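Local atomic coordinates of vacuolar protein sorting 29 (Cryptosporidium parvum, PDB entry 2A22), a protein that probably takes part in vacuolar protein sorting as a retromer subunit built on a calcineurin-like phosphoesterase fold. Residues G25-L30 / F184-L189; D33-Y38 / N64-E69; Y58-G63 / V109-F114; L125-P130 / T147-K152; G131-W136 / R154-N159. One frame throughout, in Å; residues are numbered along the deposited sequence.

Contact 1. Residues G25-L30 / F184-L189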
# COMPACT_ATOMS: atom_id res chain seq x y z
N GLY A 25 -3.96 -4.21 19.28
CA GLY A 25 -3.39 -4.49 17.97
C GLY A 25 -4.06 -3.75 16.83
O GLY A 25 -5.20 -3.25 16.95
N ASP A 26 -3.33 -3.65 15.73
CA ASP A 26 -3.83 -3.00 14.55
C ASP A 26 -3.56 -3.93 13.40
O ASP A 26 -2.52 -4.59 13.38
CB ASP A 26 -3.08 -1.68 14.34
CG ASP A 26 -3.31 -0.68 15.49
OD1 ASP A 26 -4.42 -0.14 15.59
OD2 ASP A 26 -2.39 -0.44 16.29
N LEU A 27 -4.46 -3.94 12.42
CA LEU A 27 -4.22 -4.70 11.20
C LEU A 27 -4.32 -3.74 10.02
O LEU A 27 -5.36 -3.12 9.78
CB LEU A 27 -5.20 -5.90 11.08
CG LEU A 27 -4.99 -6.84 9.88
CD1 LEU A 27 -3.65 -7.59 9.97
CD2 LEU A 27 -6.17 -7.85 9.77
N VAL A 28 -3.21 -3.59 9.32
CA VAL A 28 -3.07 -2.56 8.30
C VAL A 28 -2.99 -3.18 6.91
O VAL A 28 -2.09 -3.99 6.64
CB VAL A 28 -1.79 -1.69 8.51
CG1 VAL A 28 -1.88 -0.46 7.62
CG2 VAL A 28 -1.64 -1.29 9.97
N LEU A 29 -3.93 -2.78 6.04
CA LEU A 29 -3.93 -3.20 4.65
C LEU A 29 -3.04 -2.25 3.83
O LEU A 29 -3.25 -1.04 3.85
CB LEU A 29 -5.36 -3.28 4.09
CG LEU A 29 -5.49 -3.41 2.56
CD1 LEU A 29 -4.91 -4.76 2.07
CD2 LEU A 29 -6.97 -3.26 2.11
N LEU A 30 -2.05 -2.81 3.15
CA LEU A 30 -1.16 -2.04 2.25
C LEU A 30 -1.47 -2.48 0.83
O LEU A 30 -1.38 -3.68 0.51
CB LEU A 30 0.31 -2.30 2.60
CG LEU A 30 0.67 -2.28 4.10
CD1 LEU A 30 2.14 -2.59 4.34
CD2 LEU A 30 0.33 -0.90 4.67
N PHE A 184 -0.93 -7.77 -2.45
CA PHE A 184 -1.14 -6.77 -1.41
C PHE A 184 -0.48 -7.32 -0.13
O PHE A 184 0.01 -8.46 -0.11
CB PHE A 184 -2.64 -6.46 -1.21
CG PHE A 184 -3.44 -7.62 -0.64
CD1 PHE A 184 -3.55 -7.81 0.75
CD2 PHE A 184 -4.07 -8.52 -1.49
CE1 PHE A 184 -4.30 -8.87 1.27
CE2 PHE A 184 -4.79 -9.60 -0.99
CZ PHE A 184 -4.92 -9.77 0.40
N MET A 185 -0.49 -6.51 0.92
CA MET A 185 0.03 -6.91 2.22
C MET A 185 -0.96 -6.63 3.34
O MET A 185 -1.72 -5.65 3.30
CB MET A 185 1.33 -6.18 2.52
CG MET A 185 2.44 -6.51 1.56
SD MET A 185 3.81 -5.41 1.84
CE MET A 185 4.97 -6.11 0.68
N LEU A 186 -0.95 -7.50 4.34
CA LEU A 186 -1.67 -7.21 5.56
C LEU A 186 -0.64 -7.26 6.67
O LEU A 186 0.09 -8.24 6.79
CB LEU A 186 -2.83 -8.19 5.77
CG LEU A 186 -4.09 -7.93 4.93
CD1 LEU A 186 -4.99 -9.17 4.87
CD2 LEU A 186 -4.88 -6.77 5.52
N MET A 187 -0.52 -6.16 7.42
CA MET A 187 0.55 -5.99 8.41
C MET A 187 -0.08 -5.90 9.81
O MET A 187 -0.83 -4.95 10.11
CB MET A 187 1.34 -4.69 8.10
CG MET A 187 2.52 -4.40 9.07
SD MET A 187 3.50 -2.98 8.58
CE MET A 187 4.91 -3.81 7.93
N ALA A 188 0.20 -6.89 10.66
CA ALA A 188 -0.31 -6.87 12.03
C ALA A 188 0.72 -6.17 12.90
O ALA A 188 1.89 -6.58 12.95
CB ALA A 188 -0.57 -8.26 12.56
N LEU A 189 0.28 -5.13 13.59
CA LEU A 189 1.11 -4.44 14.55
C LEU A 189 0.58 -4.69 15.96
O LEU A 189 -0.61 -4.45 16.25
CB LEU A 189 1.16 -2.95 14.22
CG LEU A 189 1.68 -2.56 12.82
CD1 LEU A 189 1.39 -1.08 12.57
CD2 LEU A 189 3.16 -2.83 12.66
O HOH W 1 -0.35 -1.67 17.29
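Three groups meet at the carbonyl oxygen L189 O: D26 N donates to it at 2.9 Å, G25 CA, 3.3 Å away, makes a CA-H...O contact, and a water adds a weak bond. This is one end of an antiparallel pairing between strands 26-31 and 183-190, inside one sheet of the alpha-beta-beta-alpha sandwich of the calcineurin-like phosphoesterase fold. Reciprocal N-H...O bonds join the pairs D26/L189, V28/M187 and L30/M185, that from M187 N to V28 O measuring 2.8 Å; L27/A188 and L29/L186 are the non-hydrogen-bonded pairs between them. D26, V28, L30, M185, M187 and L189 point to one face, where M185, M187 and L30 also pack on strand 161-165 of the second sheet. Here V28 CG2 touches L189 CD1 at 4.0 Å, and L30 CD1 lies 4.1 Å from M185 SD. On the opposite face L186 CD2 rests 3.8 Å from L29 CB. The L29 side chain starts with CG anti to the backbone N (chi1 167°), which carries CD1 across to F184, the two side chains meeting at about a right angle with L29 CD1 3.6 Å from F184 CD1. The F184 ring itself stacks on Y199 of the next strand. Back at the D26/L189 end, the D26 carboxylate has two partners: OD1 takes N57 ND2, and OD2 accepts a 2.6 Å bond from the water that also reaches L189 O.

Contact 2. Residues D33-Y38 / N64-E69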
# COMPACT_ATOMS: atom_id res chain seq x y z
N ASP A 33 -1.83 0.74 -6.84
CA ASP A 33 -1.50 0.48 -8.25
C ASP A 33 -2.52 -0.47 -8.86
O ASP A 33 -2.14 -1.45 -9.53
CB ASP A 33 -0.07 -0.06 -8.36
CG ASP A 33 0.96 1.02 -8.08
OD1 ASP A 33 0.88 2.08 -8.74
OD2 ASP A 33 1.83 0.83 -7.20
N LEU A 34 -3.79 -0.18 -8.55
CA LEU A 34 -4.95 -0.87 -9.11
C LEU A 34 -5.08 -0.57 -10.58
O LEU A 34 -5.30 -1.48 -11.38
CB LEU A 34 -6.25 -0.47 -8.39
CG LEU A 34 -6.56 -1.06 -7.00
CD1 LEU A 34 -5.58 -0.58 -5.90
CD2 LEU A 34 -8.00 -0.70 -6.61
N LYS A 35 -4.95 0.70 -10.93
CA LYS A 35 -5.01 1.12 -12.34
C LYS A 35 -6.31 0.67 -13.03
O LYS A 35 -6.30 0.28 -14.20
CB LYS A 35 -3.76 0.66 -13.10
CG LYS A 35 -2.58 1.52 -12.74
CD LYS A 35 -1.28 0.98 -13.26
CE LYS A 35 -0.16 1.67 -12.47
NZ LYS A 35 1.16 1.64 -13.13
N ILE A 36 -7.40 0.72 -12.28
CA ILE A 36 -8.75 0.49 -12.80
C ILE A 36 -9.31 1.83 -13.24
O ILE A 36 -9.17 2.81 -12.50
CB ILE A 36 -9.68 -0.14 -11.70
CG1 ILE A 36 -9.10 -1.47 -11.20
CG2 ILE A 36 -11.05 -0.38 -12.24
CD1 ILE A 36 -9.87 -2.10 -10.06
N PRO A 37 -9.93 1.90 -14.44
CA PRO A 37 -10.21 0.82 -15.43
C PRO A 37 -9.13 0.62 -16.53
O PRO A 37 -9.23 -0.33 -17.32
CB PRO A 37 -11.52 1.28 -16.06
CG PRO A 37 -11.29 2.82 -16.15
CD PRO A 37 -10.46 3.20 -14.92
N TYR A 38 -8.11 1.48 -16.55
CA TYR A 38 -7.13 1.53 -17.64
C TYR A 38 -6.40 0.21 -17.87
O TYR A 38 -6.32 -0.26 -19.00
CB TYR A 38 -6.08 2.64 -17.39
CG TYR A 38 -6.66 3.96 -16.92
CD1 TYR A 38 -7.77 4.54 -17.57
CD2 TYR A 38 -6.10 4.64 -15.85
CE1 TYR A 38 -8.30 5.75 -17.15
CE2 TYR A 38 -6.61 5.85 -15.42
CZ TYR A 38 -7.71 6.39 -16.06
OH TYR A 38 -8.19 7.60 -15.62
N ASN A 64 -2.54 5.40 -7.52
CA ASN A 64 -3.01 4.76 -8.75
C ASN A 64 -4.20 3.82 -8.56
O ASN A 64 -4.24 2.71 -9.13
CB ASN A 64 -1.86 4.12 -9.53
CG ASN A 64 -1.06 5.15 -10.28
OD1 ASN A 64 -1.46 6.31 -10.38
ND2 ASN A 64 0.09 4.74 -10.82
N VAL A 65 -5.13 4.25 -7.72
CA VAL A 65 -6.47 3.64 -7.63
C VAL A 65 -7.21 3.89 -8.96
O VAL A 65 -7.84 2.97 -9.49
CB VAL A 65 -7.27 4.24 -6.47
CG1 VAL A 65 -8.67 3.67 -6.43
CG2 VAL A 65 -6.53 4.00 -5.13
N CYS A 66 -7.13 5.13 -9.46
CA CYS A 66 -7.61 5.57 -10.79
C CYS A 66 -9.13 5.59 -11.00
O CYS A 66 -9.63 6.33 -11.85
CB CYS A 66 -6.94 4.76 -11.92
SG CYS A 66 -5.14 4.87 -11.95
N SER A 67 -9.85 4.78 -10.24
CA SER A 67 -11.30 4.66 -10.36
C SER A 67 -11.99 5.17 -9.10
O SER A 67 -11.73 4.67 -7.98
CB SER A 67 -11.68 3.18 -10.57
OG SER A 67 -13.04 2.97 -10.28
N GLN A 68 -12.89 6.13 -9.28
CA GLN A 68 -13.59 6.71 -8.14
C GLN A 68 -14.40 5.67 -7.40
O GLN A 68 -14.49 5.71 -6.18
CB GLN A 68 -14.48 7.88 -8.53
CG GLN A 68 -15.07 8.66 -7.27
CD GLN A 68 -13.97 9.28 -6.40
OE1 GLN A 68 -12.82 9.41 -6.85
NE2 GLN A 68 -14.31 9.70 -5.17
N GLU A 69 -14.99 4.74 -8.16
CA GLU A 69 -15.69 3.60 -7.58
C GLU A 69 -14.76 2.82 -6.62
O GLU A 69 -15.21 2.38 -5.56
CB GLU A 69 -16.23 2.67 -8.69
CG GLU A 69 -16.93 1.41 -8.16
CD GLU A 69 -17.17 0.31 -9.22
OE1 GLU A 69 -17.34 0.62 -10.41
OE2 GLU A 69 -17.20 -0.89 -8.84
O HOH W 2 -7.85 8.31 -12.87
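N64 touches D33 and K35. Its ND2 makes only a weak 3.5 Å bond to D33 OD1, the amide and carboxylate planes 67° apart; the stronger partner of ND2 is D87, while OD1 takes the L88 N-H. K35 N donates to N64 O at 2.8 Å, nearly in line with the carbonyl. K35 lays its CE 3.5 Å from N64 ND2 on the way to H151. V65 turns away, its CG1 barely reaching L34 CD2. C66 points back, with CB 3.7 Å from Y38 CE2 and SG 5.0 Å from the centroid of the Y38 ring, an oblique sulfur-aromatic contact. A water donates to C66 O at 2.9 Å and also bonds Y38 OH. S67 sets its CB 4.0 Å from I36 CG2, and its OG, anti to the backbone N (chi1 162°), weakly caps Y70 N as N-cap of helix 68-77. D33 and K35 lie where related phosphoesterases have Asp-X-His, K35 in the histidine's place, and N64 where they have the Asp of Gly-Asp, consistent with a possible vacant metal site nearby. The two loops continue the parallel strands 26-31 and 58-61, leading toward helix 48-52 and into helix 68-77.

Contact 3. Residues Y58-G63 / V109-F114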
# COMPACT_ATOMS: atom_id res chain seq x y z
N TYR A 58 -6.95 -0.19 9.43
CA TYR A 58 -6.20 0.83 8.68
C TYR A 58 -5.94 0.35 7.25
O TYR A 58 -5.68 -0.82 7.03
CB TYR A 58 -4.84 1.12 9.31
CG TYR A 58 -4.86 1.96 10.56
CD1 TYR A 58 -5.04 1.36 11.81
CD2 TYR A 58 -4.68 3.35 10.48
CE1 TYR A 58 -5.05 2.13 13.00
CE2 TYR A 58 -4.69 4.14 11.66
CZ TYR A 58 -4.88 3.51 12.91
OH TYR A 58 -4.90 4.26 14.06
N VAL A 59 -6.03 1.28 6.31
CA VAL A 59 -5.71 1.03 4.93
C VAL A 59 -4.73 2.12 4.56
O VAL A 59 -5.04 3.28 4.76
CB VAL A 59 -6.94 1.15 3.98
CG1 VAL A 59 -6.53 0.98 2.49
CG2 VAL A 59 -8.01 0.14 4.35
N LEU A 60 -3.55 1.74 4.07
CA LEU A 60 -2.59 2.69 3.50
C LEU A 60 -2.41 2.40 2.02
O LEU A 60 -1.82 1.39 1.61
CB LEU A 60 -1.25 2.66 4.24
CG LEU A 60 -1.34 2.75 5.77
CD1 LEU A 60 0.06 2.56 6.38
CD2 LEU A 60 -1.98 4.05 6.20
N CYS A 61 -2.94 3.28 1.20
CA CYS A 61 -3.01 3.03 -0.23
C CYS A 61 -1.99 3.86 -0.97
O CYS A 61 -1.97 5.08 -0.82
CB CYS A 61 -4.42 3.32 -0.75
SG CYS A 61 -4.53 3.14 -2.55
N THR A 62 -1.16 3.19 -1.78
CA THR A 62 -0.01 3.82 -2.43
C THR A 62 -0.37 4.67 -3.68
O THR A 62 0.52 5.27 -4.29
CB THR A 62 1.04 2.78 -2.80
OG1 THR A 62 0.41 1.71 -3.55
CG2 THR A 62 1.70 2.23 -1.49
N GLY A 63 -1.65 4.72 -4.02
CA GLY A 63 -2.10 5.51 -5.15
C GLY A 63 -2.33 4.70 -6.41
O GLY A 63 -2.33 3.45 -6.38
N VAL A 109 1.63 8.53 9.33
CA VAL A 109 0.55 8.20 10.27
C VAL A 109 1.10 7.35 11.39
O VAL A 109 1.91 6.44 11.14
CB VAL A 109 -0.70 7.56 9.55
CG1 VAL A 109 -0.30 6.42 8.70
CG2 VAL A 109 -1.76 7.13 10.54
N GLN A 110 0.70 7.68 12.61
CA GLN A 110 1.15 6.93 13.79
C GLN A 110 0.18 5.78 13.98
O GLN A 110 -1.00 6.00 14.16
CB GLN A 110 1.17 7.86 15.02
CG GLN A 110 1.66 7.22 16.34
CD GLN A 110 3.15 6.95 16.35
OE1 GLN A 110 3.59 5.94 16.88
NE2 GLN A 110 3.92 7.85 15.77
N ILE A 111 0.67 4.55 13.85
CA ILE A 111 -0.15 3.37 14.14
C ILE A 111 0.56 2.56 15.23
O ILE A 111 1.65 2.04 15.01
CB ILE A 111 -0.46 2.51 12.87
CG1 ILE A 111 -1.01 3.40 11.74
CG2 ILE A 111 -1.45 1.38 13.21
CD1 ILE A 111 -1.38 2.62 10.45
N GLY A 112 -0.05 2.51 16.42
CA GLY A 112 0.58 1.91 17.59
C GLY A 112 1.96 2.50 17.84
O GLY A 112 2.13 3.71 17.97
N GLU A 113 2.97 1.63 17.89
CA GLU A 113 4.33 2.09 18.16
C GLU A 113 5.03 2.60 16.91
O GLU A 113 6.18 3.02 17.00
CB GLU A 113 5.18 0.96 18.79
CG GLU A 113 4.62 0.41 20.09
CD GLU A 113 4.35 1.52 21.08
OE1 GLU A 113 5.29 2.22 21.45
OE2 GLU A 113 3.20 1.69 21.49
N PHE A 114 4.37 2.55 15.75
CA PHE A 114 5.08 2.84 14.49
C PHE A 114 4.59 4.08 13.75
O PHE A 114 3.40 4.29 13.59
CB PHE A 114 5.08 1.60 13.58
CG PHE A 114 5.71 0.42 14.22
CD1 PHE A 114 7.09 0.22 14.14
CD2 PHE A 114 4.94 -0.45 15.00
CE1 PHE A 114 7.70 -0.86 14.79
CE2 PHE A 114 5.52 -1.53 15.67
CZ PHE A 114 6.92 -1.73 15.57
O HOH W 3 -3.21 7.23 13.84
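Y58 lays its ring against I111, whose CD1 sits over one face in a CH-pi contact, 3.7 Å from the ring centroid and 26° off the normal. The methyl is displaced toward the rim on the CB side, so that I111 CD1 comes within 3.4 Å of Y58 CD2. The CG2 branch reaches the rim on the same side, I111 CG2 lying 3.7 Å from Y58 CE1; CG2 lies anti to the backbone N while CG1 runs beside it (chi1 -50°), so both branches reach the ring. V109 CG2 approaches the same ring obliquely, 4.3 Å from Y58 CE2. Beyond the apolar part, a weak 3.4 Å bond joins Y58 OH to a water, and this water donates to Q110 O. Two residues on, L60 packs beside this pair, its CD2 3.8 Å from V109 CG1 and its CD1 4.3 Å from I111 CD1. No direct hydrogen bond joins the segments, and the strand axes stay 10.5 Å apart: this is side-chain packing between the two sheets of the sandwich. I111 begins a type II' turn ending at F114, with G112 at positive phi, that joins strands 106-111 and 114-119 as a hairpin. Strand 58-61 runs between strands 26-31 and 81-83 in one sheet, and faces strand 106-111 at the border of the other.

Contact 4. Residues L125-P130 / T147-K152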
# COMPACT_ATOMS: atom_id res chain seq x y z
N LEU A 125 14.03 8.65 -6.77
CA LEU A 125 14.89 8.61 -7.96
C LEU A 125 16.31 8.12 -7.67
O LEU A 125 17.02 8.71 -6.86
CB LEU A 125 14.91 9.98 -8.64
CG LEU A 125 13.53 10.56 -9.02
CD1 LEU A 125 13.64 12.04 -9.40
CD2 LEU A 125 12.85 9.74 -10.13
N PRO A 126 16.72 7.02 -8.32
CA PRO A 126 15.93 6.21 -9.25
C PRO A 126 14.87 5.41 -8.50
O PRO A 126 15.01 5.17 -7.29
CB PRO A 126 16.94 5.23 -9.85
CG PRO A 126 18.30 5.65 -9.33
CD PRO A 126 18.08 6.48 -8.12
N TRP A 127 13.82 4.99 -9.22
CA TRP A 127 12.72 4.24 -8.64
C TRP A 127 13.17 2.98 -7.90
O TRP A 127 14.04 2.25 -8.38
CB TRP A 127 11.69 3.90 -9.71
CG TRP A 127 11.02 5.14 -10.28
CD1 TRP A 127 10.64 6.26 -9.59
CD2 TRP A 127 10.64 5.36 -11.64
NE1 TRP A 127 10.06 7.17 -10.44
CE2 TRP A 127 10.03 6.64 -11.70
CE3 TRP A 127 10.76 4.61 -12.82
CZ2 TRP A 127 9.53 7.19 -12.90
CZ3 TRP A 127 10.26 5.16 -14.01
CH2 TRP A 127 9.65 6.44 -14.04
N ASP A 128 12.60 2.78 -6.71
CA ASP A 128 12.91 1.65 -5.83
C ASP A 128 14.35 1.56 -5.35
O ASP A 128 14.76 0.53 -4.81
CB ASP A 128 12.49 0.31 -6.49
CG ASP A 128 11.04 -0.05 -6.20
OD1 ASP A 128 10.44 0.51 -5.25
OD2 ASP A 128 10.49 -0.92 -6.92
N ASP A 129 15.13 2.63 -5.53
CA ASP A 129 16.53 2.61 -5.07
C ASP A 129 16.59 2.67 -3.54
O ASP A 129 16.13 3.64 -2.94
CB ASP A 129 17.34 3.76 -5.68
CG ASP A 129 18.81 3.76 -5.21
OD1 ASP A 129 19.68 3.28 -5.96
OD2 ASP A 129 19.08 4.22 -4.07
N PRO A 130 17.18 1.64 -2.92
CA PRO A 130 17.20 1.51 -1.45
C PRO A 130 17.75 2.77 -0.78
O PRO A 130 17.20 3.22 0.23
CB PRO A 130 18.13 0.32 -1.21
CG PRO A 130 17.94 -0.50 -2.43
CD PRO A 130 17.85 0.49 -3.56
N THR A 147 5.70 2.50 -0.24
CA THR A 147 5.65 3.14 -1.55
C THR A 147 5.19 2.11 -2.60
O THR A 147 5.21 0.90 -2.36
CB THR A 147 7.04 3.69 -1.96
OG1 THR A 147 7.95 2.59 -2.14
CG2 THR A 147 7.60 4.63 -0.87
N GLY A 148 4.75 2.61 -3.77
CA GLY A 148 4.33 1.73 -4.86
C GLY A 148 5.03 2.07 -6.17
O GLY A 148 6.27 2.04 -6.26
N HIS A 149 4.21 2.37 -7.17
CA HIS A 149 4.65 2.84 -8.48
C HIS A 149 5.28 1.81 -9.43
O HIS A 149 4.93 1.73 -10.60
CB HIS A 149 5.53 4.11 -8.40
CG HIS A 149 5.88 4.65 -9.75
ND1 HIS A 149 4.94 5.23 -10.57
CD2 HIS A 149 7.04 4.61 -10.45
CE1 HIS A 149 5.51 5.57 -11.72
NE2 HIS A 149 6.78 5.20 -11.67
N THR A 150 6.19 1.00 -8.92
CA THR A 150 7.00 0.13 -9.78
C THR A 150 6.40 -1.26 -10.07
O THR A 150 6.93 -2.00 -10.92
CB THR A 150 8.36 -0.06 -9.15
OG1 THR A 150 8.19 -0.65 -7.86
CG2 THR A 150 9.03 1.32 -8.98
N HIS A 151 5.33 -1.63 -9.35
CA HIS A 151 4.74 -2.99 -9.41
C HIS A 151 5.66 -4.11 -8.92
O HIS A 151 5.42 -5.28 -9.20
CB HIS A 151 4.19 -3.34 -10.82
CG HIS A 151 3.06 -2.45 -11.28
ND1 HIS A 151 2.13 -2.86 -12.21
CD2 HIS A 151 2.72 -1.19 -10.93
CE1 HIS A 151 1.27 -1.88 -12.42
NE2 HIS A 151 1.61 -0.85 -11.66
N LYS A 152 6.69 -3.75 -8.16
CA LYS A 152 7.58 -4.71 -7.60
C LYS A 152 7.28 -4.91 -6.13
O LYS A 152 7.64 -4.08 -5.28
CB LYS A 152 9.04 -4.31 -7.76
CG LYS A 152 9.98 -5.51 -7.48
CD LYS A 152 11.45 -5.15 -7.47
CE LYS A 152 12.29 -6.44 -7.70
NZ LYS A 152 13.78 -6.24 -7.62
O HOH W 4 8.50 2.26 -4.70
O HOH W 5 9.85 -2.60 -4.80
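The W127 indole receives the edge of the H149 imidazole on one face: NE2 stands 3.5 Å above the indole plane, over its centre, and the ring planes are inclined at 59°, an edge-to-face pair. At the indole edge W127 NE1 donates to N122 O, which helps to fix the ring, and H149 ND1 is hydrogen-bonded to H120. Nearer the backbone, W127 CB rests 3.8 Å from T150 CG2. D128 OD2 accepts from T150 OG1; the modelled 2.5 Å is very short and its exact length doubtful. OG1 is placed between the backbone N and the carbonyl carbon (chi1 60°), facing the carboxylate. A water donates to D128 OD1 at 2.7 Å and to G148 O while accepting from T147 OG1, and a second water, weakly bound to OD2, donates to K152 O at 2.7 Å. With these partners, together with the salt bridge from R154 to OD1, the carboxylate is probably held in one rotation. W127 and D128 occupy the middle of a type II turn from P126 to D129. The other segment bears the Gly-His-Thr-His sequence of calcineurin-like phosphoesterases; H149 may belong to a vacant metal site with D87 and H120. The turn lies between strand 114-119 and helix 130-140, which D129 caps, and the histidine loop follows strand 144-147, with N165 of strand 161-165 touching both D128 and T150.

Contact 5. Residues G131-W136 / R154-N159; sequences GSLEQW and RVFEKN
E134 stretches from its helix to K158 and N159 at the end of the strand. From CB the chain leaves with CG anti to the backbone N (chi1 -161°) and stays extended, bringing E134 CD to 4.1 Å from K158 CE. Its two oxygens go to different partners. E134 OE1 lies 3.5 Å from K158 CE, but the ammonium NZ is 4.6 Å from E134 OE1, too far for a salt bridge. E134 OE2 accepts from N159 ND2 at 2.7 Å through its syn lone pair; the amide and carboxylate planes are only 26° apart, so the two flat groups meet almost coplanar. R138, one turn along, forms a salt bridge to the same OE2. Helix 130-140 belongs to an outer layer of the alpha-beta-beta-alpha sandwich, and here it packs over strand 154-158 at the border of its sheet, the axes inclined at 70°. One residue before E134, L133 supplies the apolar touch: its CD1 comes to the edge of the F156 ring, 4.2 Å from CE2. F156 CE2 in turn lies 3.4 Å above one face of the R154 guanidinium, offset toward its rim, and R154 NH2 donates to D128 O.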
# COMPACT_ATOMS: atom_id res chain seq x y z
N GLY A 131 18.81 3.32 -1.39
CA GLY A 131 19.45 4.54 -0.90
C GLY A 131 18.53 5.74 -1.02
O GLY A 131 18.45 6.56 -0.10
N SER A 132 17.82 5.85 -2.14
CA SER A 132 16.90 6.94 -2.31
C SER A 132 15.66 6.73 -1.40
O SER A 132 15.14 7.67 -0.75
CB SER A 132 16.54 7.09 -3.77
OG SER A 132 15.81 8.29 -3.99
N LEU A 133 15.21 5.48 -1.32
CA LEU A 133 14.12 5.15 -0.40
C LEU A 133 14.48 5.56 1.01
O LEU A 133 13.67 6.19 1.71
CB LEU A 133 13.78 3.66 -0.47
CG LEU A 133 12.89 3.29 -1.66
CD1 LEU A 133 12.66 1.79 -1.62
CD2 LEU A 133 11.54 4.07 -1.70
N GLU A 134 15.70 5.22 1.41
CA GLU A 134 16.19 5.56 2.75
C GLU A 134 16.26 7.08 3.01
O GLU A 134 16.00 7.53 4.12
CB GLU A 134 17.52 4.89 3.05
CG GLU A 134 17.81 4.86 4.56
CD GLU A 134 19.19 4.31 4.92
OE1 GLU A 134 20.10 4.32 4.04
OE2 GLU A 134 19.36 3.89 6.08
N GLN A 135 16.56 7.86 1.97
CA GLN A 135 16.54 9.33 2.09
C GLN A 135 15.14 9.86 2.33
O GLN A 135 14.95 10.86 3.03
CB GLN A 135 17.17 9.95 0.84
CG GLN A 135 18.60 9.39 0.61
CD GLN A 135 19.39 10.16 -0.44
OE1 GLN A 135 19.81 11.29 -0.21
NE2 GLN A 135 19.59 9.53 -1.62
N TRP A 136 14.15 9.18 1.75
CA TRP A 136 12.77 9.50 1.98
C TRP A 136 12.25 9.09 3.35
O TRP A 136 11.48 9.85 3.93
CB TRP A 136 11.88 8.97 0.86
CG TRP A 136 11.95 9.85 -0.35
CD1 TRP A 136 12.76 9.70 -1.45
CD2 TRP A 136 11.21 11.06 -0.56
NE1 TRP A 136 12.54 10.74 -2.35
CE2 TRP A 136 11.60 11.58 -1.82
CE3 TRP A 136 10.25 11.75 0.19
CZ2 TRP A 136 11.05 12.76 -2.34
CZ3 TRP A 136 9.70 12.91 -0.34
CH2 TRP A 136 10.10 13.40 -1.59
N ARG A 154 7.82 -6.00 -2.60
CA ARG A 154 9.07 -6.04 -1.85
C ARG A 154 8.94 -5.72 -0.37
O ARG A 154 8.17 -4.85 0.03
CB ARG A 154 10.10 -5.10 -2.46
CG ARG A 154 11.51 -5.35 -1.91
CD ARG A 154 12.56 -4.55 -2.65
NE ARG A 154 12.30 -3.11 -2.65
CZ ARG A 154 13.07 -2.21 -3.25
NH1 ARG A 154 14.17 -2.57 -3.90
NH2 ARG A 154 12.75 -0.93 -3.20
N VAL A 155 9.74 -6.44 0.42
CA VAL A 155 9.91 -6.20 1.84
C VAL A 155 11.40 -6.17 2.08
O VAL A 155 12.10 -7.14 1.75
CB VAL A 155 9.42 -7.39 2.67
CG1 VAL A 155 9.68 -7.16 4.18
CG2 VAL A 155 7.98 -7.70 2.36
N PHE A 156 11.91 -5.10 2.67
CA PHE A 156 13.26 -5.20 3.21
C PHE A 156 13.48 -4.23 4.34
O PHE A 156 12.84 -3.17 4.41
CB PHE A 156 14.33 -5.03 2.12
CG PHE A 156 14.52 -3.63 1.67
CD1 PHE A 156 15.49 -2.83 2.25
CD2 PHE A 156 13.75 -3.12 0.62
CE1 PHE A 156 15.68 -1.52 1.84
CE2 PHE A 156 13.94 -1.80 0.17
CZ PHE A 156 14.91 -0.99 0.80
N GLU A 157 14.41 -4.63 5.22
CA GLU A 157 14.83 -3.83 6.34
C GLU A 157 16.22 -3.29 6.07
O GLU A 157 17.04 -3.96 5.46
CB GLU A 157 14.77 -4.67 7.64
CG GLU A 157 15.29 -3.97 8.91
CD GLU A 157 16.79 -4.18 9.11
OE1 GLU A 157 17.27 -5.28 8.77
OE2 GLU A 157 17.48 -3.25 9.60
N LYS A 158 16.47 -2.06 6.50
CA LYS A 158 17.79 -1.46 6.39
C LYS A 158 17.94 -0.48 7.55
O LYS A 158 17.11 0.42 7.71
CB LYS A 158 17.97 -0.73 5.07
CG LYS A 158 19.39 -0.18 4.87
CD LYS A 158 19.61 0.36 3.44
CE LYS A 158 21.01 0.99 3.28
NZ LYS A 158 22.10 0.23 4.01
N ASN A 159 18.98 -0.71 8.37
CA ASN A 159 19.27 0.11 9.56
C ASN A 159 18.11 0.25 10.52
O ASN A 159 17.86 1.33 11.04
CB ASN A 159 19.75 1.51 9.16
CG ASN A 159 21.05 1.47 8.40
OD1 ASN A 159 21.94 0.65 8.69
ND2 ASN A 159 21.17 2.37 7.40

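Overall arrangement
Contacts 1 and 3 form the buried interior. Contact 1 is backbone pairing within one sheet, whereas contact 3 joins that sheet to the second by side chains; they share the pairing of L29 with Y58 and L60. Contact 2 is also buried but is made of loops at the strand ends, where polar groups dominate: D33 bonds to the H149 backbone and K35 to H151, linking it to contact 4 around the possible metal site. Contacts 4 and 5 are only partly buried and interlock along the chain, D128 OD1 forming a salt bridge with R154 NH2. Contact 5, helix on strand, mixes carboxylate-amide bonding with a small apolar touch.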